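Local coordinates for serine acetyltransferase (Entamoeba histolytica, PDB 3Q1X), which probably transfers an acetyl group from acetyl-CoA to the side-chain hydroxyl of L-serine, a step in cysteine biosynthesis, at residues S201-A206 against G235-G240; T162-H167 against V182-G187; W195-Q200 against Y229-T234. One frame throughout, in Å; residues are numbered along the deposited sequence.

How the interactions relate
The centres of the three contacts lie about 10 to 13 Å from one another; each joins neighbouring coils of the left-handed beta-helix. Interactions 1 and 2 lie in one parallel sheet, in the strand order 165-166, 185-186, 203-205, 237-239, and are joined by the bonds Leu204 N to Val185 O and Ser201 N to Val182 O. Interaction 3 lies in another wall of the prism; its strands 197-198 and 231-232 turn a corner into the two strands of interaction 1. Along the chain interaction 2 closes first, whereas the segments of 1 and 3 alternate. Ile198, Ile232, Leu204, Val184 and Ile186 meet inside the coils, while outward side chains reach neighbouring subunits, where serine binds.

Interaction 1. Residues S201-A206 against G235-G240; sequences SVTLGA and GAKVLG. With SER (serine), chain B.
Leu204 and Val238 sit at matching places on adjacent coils of the left-handed beta-helix, and their side chains run side by side toward its interior. Here the packing is dense: Leu204 CD2 rests 3.8 Å from Val238 CB, and Ile232 on the next wall closes over Leu204. Branched aliphatic residues suit this place because they fill the narrow core without any polar group to satisfy. The parallel strands 203-205 and 237-239 are tied by alternating backbone bonds, among them Val238 N to Thr203 O at 2.8 Å and Gly205 N to Val238 O, the latter almost straight at 169°. On the outward face Thr203, Lys237 and Leu239 line up. With OG1 of Thr203 beside the backbone N (chi1 -63°), the methyl CG2 is left anti to that N and meets Leu239 CD2 at 3.6 Å, while OG1 passes Lys237 CD and bonds to Gln200 of a neighbouring subunit. Lys237 doubles back, bent at chi2 and chi4, which brings NZ to 2.6 Å from Gly235 O in its own segment; NZ also bonds to Asn253 of the same neighbouring subunit, and a sulfate ion, probably from the crystallisation liquor, lies close to the lysine side chain. Side-chain packing thins out at the two ends. At the corner, Gly235 has positive phi, easily adopted by glycine, and buried Ser201 O takes a CA-H contact from it but has no hydrogen-bond partner. The Gly240 end is the solvent side, yet backbone bonding continues there, Gly240 N to Gly205 O. Strand 203-205 here runs into the substrate pocket, which also holds His208, Arg222 and His223, with Asp114 and Asp179 of a neighbouring subunit, and Ala206 O lies 3.3 Å from CB of the bound serine.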
loop_
_atom_site.group_PDB
_atom_site.type_symbol
_atom_site.label_atom_id
_atom_site.label_comp_id
_atom_site.label_asym_id
_atom_site.label_seq_id
_atom_site.Cartn_x
_atom_site.Cartn_y
_atom_site.Cartn_z
ATOM N N SER A 201 -0.167 10.632 4.540
ATOM C CA SER A 201 0.464 10.479 5.852
ATOM C C SER A 201 -0.179 11.255 7.006
ATOM O O SER A 201 0.469 11.485 8.038
ATOM C CB SER A 201 1.954 10.833 5.744
ATOM O OG SER A 201 2.664 9.801 5.086
ATOM N N VAL A 202 -1.446 11.629 6.843
ATOM C CA VAL A 202 -2.180 12.331 7.896
ATOM C C VAL A 202 -2.860 11.343 8.818
ATOM O O VAL A 202 -3.567 10.443 8.358
ATOM C CB VAL A 202 -3.217 13.307 7.317
ATOM C CG1 VAL A 202 -4.294 13.664 8.356
ATOM C CG2 VAL A 202 -2.521 14.546 6.798
ATOM N N THR A 203 -2.640 11.511 10.115
ATOM C CA THR A 203 -3.387 10.755 11.118
ATOM C C THR A 203 -4.419 11.623 11.827
ATOM O O THR A 203 -4.094 12.692 12.356
ATOM C CB THR A 203 -2.463 10.075 12.151
ATOM O OG1 THR A 203 -1.627 9.115 11.481
ATOM C CG2 THR A 203 -3.287 9.362 13.227
ATOM N N LEU A 204 -5.663 11.152 11.811
ATOM C CA LEU A 204 -6.723 11.661 12.672
ATOM C C LEU A 204 -7.069 10.506 13.587
ATOM O O LEU A 204 -7.959 9.716 13.289
ATOM C CB LEU A 204 -7.949 12.087 11.862
ATOM C CG LEU A 204 -7.845 13.410 11.100
ATOM C CD1 LEU A 204 -9.056 13.602 10.216
ATOM C CD2 LEU A 204 -7.702 14.592 12.063
ATOM N N GLY A 205 -6.327 10.389 14.682
ATOM C CA GLY A 205 -6.355 9.161 15.459
ATOM C C GLY A 205 -5.915 9.279 16.896
ATOM O O GLY A 205 -6.182 10.280 17.557
ATOM N N ALA A 206 -5.252 8.227 17.372
ATOM C CA ALA A 206 -4.819 8.134 18.752
ATOM C C ALA A 206 -3.581 7.255 18.870
ATOM O O ALA A 206 -3.324 6.416 18.004
ATOM C CB ALA A 206 -5.952 7.578 19.624
ATOM N N GLY A 235 1.745 14.646 6.453
ATOM C CA GLY A 235 2.476 14.157 7.621
ATOM C C GLY A 235 1.948 14.605 8.972
ATOM O O GLY A 235 2.470 14.192 10.013
ATOM N N ALA A 236 0.914 15.443 8.964
ATOM C CA ALA A 236 0.346 15.959 10.212
ATOM C C ALA A 236 -0.258 14.831 11.045
ATOM O O ALA A 236 -0.974 13.974 10.515
ATOM C CB ALA A 236 -0.681 17.047 9.926
ATOM N N LYS A 237 0.067 14.817 12.339
ATOM C CA LYS A 237 -0.435 13.804 13.268
ATOM C C LYS A 237 -1.329 14.467 14.306
ATOM O O LYS A 237 -0.844 15.109 15.243
ATOM C CB LYS A 237 0.708 13.034 13.958
ATOM C CG LYS A 237 1.763 12.399 13.027
ATOM C CD LYS A 237 1.125 11.567 11.918
ATOM C CE LYS A 237 2.172 10.850 11.053
ATOM N NZ LYS A 237 3.196 11.743 10.445
ATOM N N VAL A 238 -2.632 14.297 14.134
ATOM C CA VAL A 238 -3.623 14.913 15.014
ATOM C C VAL A 238 -4.181 13.819 15.909
ATOM O O VAL A 238 -4.864 12.903 15.437
ATOM C CB VAL A 238 -4.741 15.608 14.203
ATOM C CG1 VAL A 238 -5.673 16.393 15.121
ATOM C CG2 VAL A 238 -4.131 16.532 13.153
ATOM N N LEU A 239 -3.864 13.896 17.200
ATOM C CA LEU A 239 -4.092 12.766 18.088
ATOM C C LEU A 239 -4.901 13.100 19.332
ATOM O O LEU A 239 -4.729 14.159 19.937
ATOM C CB LEU A 239 -2.760 12.110 18.479
ATOM C CG LEU A 239 -1.825 11.669 17.338
ATOM C CD1 LEU A 239 -0.501 11.214 17.883
ATOM C CD2 LEU A 239 -2.431 10.564 16.470
ATOM N N GLY A 240 -5.779 12.175 19.705
ATOM C CA GLY A 240 -6.526 12.279 20.953
ATOM C C GLY A 240 -7.929 12.817 20.780
ATOM O O GLY A 240 -8.316 13.256 19.688
HETATM N N SER B . -6.307 1.603 16.864
HETATM C CA SER B . -6.160 2.609 17.959
HETATM C C SER B . -7.526 3.073 18.447
HETATM O O SER B . -8.557 2.687 17.901
HETATM C CB SER B . -5.335 3.806 17.480
HETATM O OG SER B . -6.016 4.522 16.458
HETATM O OXT SER B . -7.621 3.842 19.395
#

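Interaction 2. Residues T162-H167 against V182-G187; sequences TSIDIH and VGVVIG
Asp165 and Val185 lie side by side on adjacent parallel strands, their side chains leaving the same face of the sheet. From the aspartate backbone outward, CB comes first, 3.3 Å from Val184 O and 3.9 Å from Val185 CG2. CG then stands anti to the backbone N (chi1 -165°), carrying the carboxylate outward, and OD2 keeps beside the same valine methyl at 4.0 Å. Beyond it the aspartate packs against His180 of a neighbouring subunit and His159 of its own helix 150-162, a polar side chain being in keeping with this outward face. The backbone of Asp165 works in both directions, its N donating to Val184 O and its O accepting from Ile186 N at 2.8 Å; His167 N to Ile186 O continues the series with a nearly straight bond of 173°. The other face carries isoleucines: Ile166 CG1 meets Ile186 CD1 at 4.1 Å, the two chains extended in parallel, suiting the oily interior. Before the strands proper, in the loop residues, a water bridges the two segments, donating to Ser163 O at 2.7 Å and to Val184 O. Ser163 O also accepts from Gly183 N, whose backbone turns in a way suited to glycine. Ser163 itself, with positive phi, ends the helix before it; its small side chain lets CB rest on Val182 CG2 and OG bond to Ser163 of both other subunits. Thr162 OG1 accepts from Ile164 N, an ST turn, and also bonds to Val158 O. The contact thus marks where helix 150-162 passes into the first strand of the beta-helix: helices 128-144 and 150-162 cover strand 165-166, Ile178 of strand 177-178 faces it within the coil, and strand 203-205 pairs with the far edge of 185-186.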
loop_
_atom_site.group_PDB
_atom_site.type_symbol
_atom_site.label_atom_id
_atom_site.label_comp_id
_atom_site.label_asym_id
_atom_site.label_seq_id
_atom_site.Cartn_x
_atom_site.Cartn_y
_atom_site.Cartn_z
ATOM N N THR A 162 -5.292 0.889 -1.369
ATOM C CA THR A 162 -4.995 2.328 -1.457
ATOM C C THR A 162 -4.053 2.809 -0.350
ATOM O O THR A 162 -3.583 3.949 -0.392
ATOM C CB THR A 162 -6.292 3.144 -1.295
ATOM O OG1 THR A 162 -6.820 2.916 0.014
ATOM C CG2 THR A 162 -7.333 2.740 -2.345
ATOM N N SER A 163 -3.817 1.958 0.646
ATOM C CA SER A 163 -3.007 2.310 1.835
ATOM C C SER A 163 -3.633 3.432 2.666
ATOM O O SER A 163 -2.944 4.071 3.474
ATOM C CB SER A 163 -1.552 2.660 1.458
ATOM O OG SER A 163 -1.001 1.717 0.561
ATOM N N ILE A 164 -4.926 3.667 2.441
ATOM C CA ILE A 164 -5.757 4.583 3.223
ATOM C C ILE A 164 -6.532 3.758 4.258
ATOM O O ILE A 164 -7.173 2.758 3.911
ATOM C CB ILE A 164 -6.732 5.380 2.325
ATOM C CG1 ILE A 164 -5.972 6.185 1.263
ATOM C CG2 ILE A 164 -7.647 6.298 3.169
ATOM C CD1 ILE A 164 -6.873 6.795 0.210
ATOM N N ASP A 165 -6.471 4.201 5.507
ATOM C CA ASP A 165 -6.889 3.421 6.663
ATOM C C ASP A 165 -7.987 4.172 7.393
ATOM O O ASP A 165 -7.709 4.984 8.270
ATOM C CB ASP A 165 -5.681 3.197 7.591
ATOM C CG ASP A 165 -5.915 2.096 8.626
ATOM O OD1 ASP A 165 -7.056 1.572 8.762
ATOM O OD2 ASP A 165 -4.927 1.737 9.308
ATOM N N ILE A 166 -9.234 3.904 7.027
ATOM C CA ILE A 166 -10.372 4.615 7.590
ATOM C C ILE A 166 -11.216 3.607 8.337
ATOM O O ILE A 166 -11.769 2.685 7.724
ATOM C CB ILE A 166 -11.251 5.286 6.494
ATOM C CG1 ILE A 166 -10.438 6.277 5.660
ATOM C CG2 ILE A 166 -12.457 5.984 7.138
ATOM C CD1 ILE A 166 -11.242 6.954 4.550
ATOM N N HIS A 167 -11.305 3.751 9.654
ATOM C CA HIS A 167 -12.151 2.853 10.430
ATOM C C HIS A 167 -13.619 3.066 10.058
ATOM O O HIS A 167 -14.050 4.216 9.934
ATOM C CB HIS A 167 -11.966 3.049 11.934
ATOM C CG HIS A 167 -12.631 1.986 12.743
ATOM N ND1 HIS A 167 -11.944 0.924 13.291
ATOM C CD2 HIS A 167 -13.937 1.784 13.040
ATOM C CE1 HIS A 167 -12.794 0.135 13.925
ATOM N NE2 HIS A 167 -14.008 0.635 13.791
ATOM N N VAL A 182 -1.721 7.764 0.690
ATOM C CA VAL A 182 -0.945 6.744 1.391
ATOM C C VAL A 182 -0.600 7.202 2.807
ATOM O O VAL A 182 -0.070 8.308 3.005
ATOM C CB VAL A 182 0.302 6.309 0.603
ATOM C CG1 VAL A 182 1.215 5.464 1.471
ATOM C CG2 VAL A 182 -0.117 5.513 -0.626
ATOM N N GLY A 183 -0.918 6.353 3.778
ATOM C CA GLY A 183 -0.598 6.614 5.184
ATOM C C GLY A 183 -1.655 7.367 5.966
ATOM O O GLY A 183 -1.471 7.595 7.166
ATOM N N VAL A 184 -2.738 7.783 5.302
ATOM C CA VAL A 184 -3.888 8.359 5.997
ATOM C C VAL A 184 -4.498 7.342 6.964
ATOM O O VAL A 184 -4.784 6.195 6.597
ATOM C CB VAL A 184 -4.945 8.924 5.003
ATOM C CG1 VAL A 184 -6.244 9.287 5.697
ATOM C CG2 VAL A 184 -4.380 10.132 4.288
ATOM N N VAL A 185 -4.680 7.775 8.204
ATOM C CA VAL A 185 -5.318 6.956 9.230
ATOM C C VAL A 185 -6.411 7.793 9.882
ATOM O O VAL A 185 -6.157 8.889 10.387
ATOM C CB VAL A 185 -4.304 6.442 10.289
ATOM C CG1 VAL A 185 -5.017 5.809 11.482
ATOM C CG2 VAL A 185 -3.344 5.444 9.668
ATOM N N ILE A 186 -7.634 7.271 9.864
ATOM C CA ILE A 186 -8.776 7.976 10.444
ATOM C C ILE A 186 -9.479 6.982 11.379
ATOM O O ILE A 186 -10.010 5.970 10.926
ATOM C CB ILE A 186 -9.734 8.534 9.350
ATOM C CG1 ILE A 186 -8.991 9.484 8.391
ATOM C CG2 ILE A 186 -10.938 9.230 9.988
ATOM C CD1 ILE A 186 -9.837 9.999 7.247
ATOM N N GLY A 187 -9.459 7.270 12.678
ATOM C CA GLY A 187 -9.919 6.332 13.706
ATOM C C GLY A 187 -11.417 6.141 13.881
ATOM O O GLY A 187 -12.251 6.896 13.349
HETATM O O HOH W 1 -2.752 4.273 6.161
#

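Interaction 3. Residues W195-Q200 against Y229-T234; sequences WCRIYQ and YVTIGT
Trp195 and Tyr229 meet at equivalent corners of adjacent coils, and the aromatic contacts come first. The five-membered ring of Trp195 and the Tyr229 ring are nearly parallel, at 11°, but slid apart with centroids 4.6 Å distant, leaving little overlap. Over the tyrosine face lies the tryptophan CB, a CH-pi contact 3.9 Å from the ring centroid; in return Tyr229 CE1 lies over a face of the Trp195 ring, 3.5 Å from Trp195 CD1. His175 stacks on Trp195 and His247 meets the Tyr229 ring, so flat residues succeed one another from coil to coil. Backbone hydrogen bonds form the second group: Arg197 N donates to Val230 O, Ile232 N to Arg197 O at 2.9 Å, and Tyr199 N, over a longer 3.2 Å, to Ile232 O. Apolar packing divides by face. Inward, Ile198 CG1 touches Ile232 CD1 at 4.2 Å, beta-branched chains well suited to strand and core alike. Outward, Thr231 CG2 lies 4.0 Å from Arg197 CB and also reaches the edge of the Tyr199 ring at CE2. The same ring also has a polar neighbour at its edge, Ile232 O, 3.5 Å from CD2. Polar ends make the last group, and they look to a neighbouring subunit. Arg197 NH1 bonds to His208 O there and Tyr199 OH to His208 N, gripping both backbone polar atoms of a residue that lines a serine pocket. Their length lets these polar tips span from the sheet to the next subunit. Gln200 NE2 bonds to Thr203 OG1, and Tyr229 OH to Glu212, of that same subunit. With short parallel strands, aliphatic residues inside and polar reach outside, the arrangement is that of the left-handed beta-helix of hexapeptide-repeat transferases, whose serine sites here lie between subunits.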
loop_
_atom_site.group_PDB
_atom_site.type_symbol
_atom_site.label_atom_id
_atom_site.label_comp_id
_atom_site.label_asym_id
_atom_site.label_seq_id
_atom_site.Cartn_x
_atom_site.Cartn_y
_atom_site.Cartn_z
ATOM N N TRP A 195 -16.182 19.600 3.612
ATOM C CA TRP A 195 -15.042 20.243 2.962
ATOM C C TRP A 195 -13.717 20.021 3.686
ATOM O O TRP A 195 -12.961 20.962 3.936
ATOM C CB TRP A 195 -15.310 21.744 2.750
ATOM C CG TRP A 195 -16.094 22.024 1.529
ATOM C CD1 TRP A 195 -17.397 22.404 1.462
ATOM C CD2 TRP A 195 -15.618 21.962 0.182
ATOM N NE1 TRP A 195 -17.772 22.587 0.150
ATOM C CE2 TRP A 195 -16.695 22.321 -0.657
ATOM C CE3 TRP A 195 -14.381 21.637 -0.397
ATOM C CZ2 TRP A 195 -16.578 22.358 -2.052
ATOM C CZ3 TRP A 195 -14.263 21.672 -1.789
ATOM C CH2 TRP A 195 -15.358 22.032 -2.597
ATOM N N CYS A 196 -13.444 18.769 4.032
ATOM C CA CYS A 196 -12.161 18.418 4.616
ATOM C C CYS A 196 -11.243 17.955 3.502
ATOM O O CYS A 196 -11.621 17.117 2.676
ATOM C CB CYS A 196 -12.305 17.341 5.687
ATOM S SG CYS A 196 -10.801 17.068 6.632
ATOM N N ARG A 197 -10.056 18.545 3.455
ATOM C CA ARG A 197 -9.038 18.179 2.484
ATOM C C ARG A 197 -7.849 17.591 3.226
ATOM O O ARG A 197 -7.236 18.264 4.052
ATOM C CB ARG A 197 -8.607 19.404 1.676
ATOM C CG ARG A 197 -7.699 19.099 0.502
ATOM C CD ARG A 197 -7.399 20.371 -0.275
ATOM N NE ARG A 197 -8.611 20.964 -0.841
ATOM C CZ ARG A 197 -8.688 22.177 -1.378
ATOM N NH1 ARG A 197 -7.623 22.972 -1.421
ATOM N NH2 ARG A 197 -9.844 22.600 -1.865
ATOM N N ILE A 198 -7.529 16.336 2.930
ATOM C CA ILE A 198 -6.502 15.596 3.668
ATOM C C ILE A 198 -5.440 15.052 2.722
ATOM O O ILE A 198 -5.763 14.462 1.691
ATOM C CB ILE A 198 -7.127 14.427 4.495
ATOM C CG1 ILE A 198 -8.053 14.971 5.589
ATOM C CG2 ILE A 198 -6.052 13.505 5.081
ATOM C CD1 ILE A 198 -8.747 13.896 6.425
ATOM N N TYR A 199 -4.179 15.232 3.100
ATOM C CA TYR A 199 -3.048 14.748 2.332
ATOM C C TYR A 199 -2.432 13.456 2.878
ATOM O O TYR A 199 -2.823 12.939 3.947
ATOM C CB TYR A 199 -1.994 15.847 2.199
ATOM C CG TYR A 199 -2.453 16.940 1.285
ATOM C CD1 TYR A 199 -2.217 16.864 -0.090
ATOM C CD2 TYR A 199 -3.177 18.034 1.777
ATOM C CE1 TYR A 199 -2.664 17.861 -0.950
ATOM C CE2 TYR A 199 -3.634 19.043 0.919
ATOM C CZ TYR A 199 -3.366 18.948 -0.440
ATOM O OH TYR A 199 -3.814 19.926 -1.294
ATOM N N GLN A 200 -1.462 12.950 2.123
ATOM C CA GLN A 200 -0.737 11.732 2.453
ATOM C C GLN A 200 -0.198 11.788 3.882
ATOM O O GLN A 200 0.135 12.869 4.382
ATOM C CB GLN A 200 0.396 11.489 1.438
ATOM C CG GLN A 200 1.463 12.596 1.328
ATOM C CD GLN A 200 1.114 13.704 0.337
ATOM O OE1 GLN A 200 -0.048 14.009 0.112
ATOM N NE2 GLN A 200 2.141 14.333 -0.232
ATOM N N TYR A 229 -14.302 22.959 6.400
ATOM C CA TYR A 229 -13.269 23.699 5.670
ATOM C C TYR A 229 -11.884 23.609 6.322
ATOM O O TYR A 229 -11.166 24.612 6.448
ATOM C CB TYR A 229 -13.693 25.156 5.479
ATOM C CG TYR A 229 -14.925 25.308 4.628
ATOM C CD1 TYR A 229 -14.827 25.340 3.241
ATOM C CD2 TYR A 229 -16.192 25.407 5.208
ATOM C CE1 TYR A 229 -15.953 25.465 2.449
ATOM C CE2 TYR A 229 -17.332 25.537 4.421
ATOM C CZ TYR A 229 -17.201 25.568 3.041
ATOM O OH TYR A 229 -18.316 25.702 2.244
ATOM N N VAL A 230 -11.523 22.398 6.734
ATOM C CA VAL A 230 -10.227 22.131 7.332
ATOM C C VAL A 230 -9.321 21.480 6.301
ATOM O O VAL A 230 -9.750 20.583 5.563
ATOM C CB VAL A 230 -10.363 21.217 8.566
ATOM C CG1 VAL A 230 -8.997 20.782 9.107
ATOM C CG2 VAL A 230 -11.189 21.912 9.639
ATOM N N THR A 231 -8.080 21.951 6.243
ATOM C CA THR A 231 -7.056 21.337 5.397
ATOM C C THR A 231 -5.930 20.805 6.267
ATOM O O THR A 231 -5.355 21.538 7.083
ATOM C CB THR A 231 -6.506 22.324 4.348
ATOM O OG1 THR A 231 -7.598 22.963 3.688
ATOM C CG2 THR A 231 -5.646 21.601 3.309
ATOM N N ILE A 232 -5.611 19.524 6.097
ATOM C CA ILE A 232 -4.600 18.893 6.932
ATOM C C ILE A 232 -3.422 18.472 6.071
ATOM O O ILE A 232 -3.533 17.559 5.249
ATOM C CB ILE A 232 -5.159 17.700 7.745
ATOM C CG1 ILE A 232 -6.451 18.108 8.452
ATOM C CG2 ILE A 232 -4.136 17.245 8.780
ATOM C CD1 ILE A 232 -7.146 17.001 9.172
ATOM N N GLY A 233 -2.299 19.156 6.268
ATOM C CA GLY A 233 -1.124 18.997 5.423
ATOM C C GLY A 233 -0.386 17.693 5.617
ATOM O O GLY A 233 -0.606 16.984 6.603
ATOM N N THR A 234 0.486 17.392 4.658
ATOM C CA THR A 234 1.252 16.153 4.618
ATOM C C THR A 234 1.977 15.846 5.924
ATOM O O THR A 234 2.732 16.677 6.433
ATOM C CB THR A 234 2.313 16.188 3.502
ATOM O OG1 THR A 234 1.753 16.760 2.307
ATOM C CG2 THR A 234 2.805 14.785 3.228
#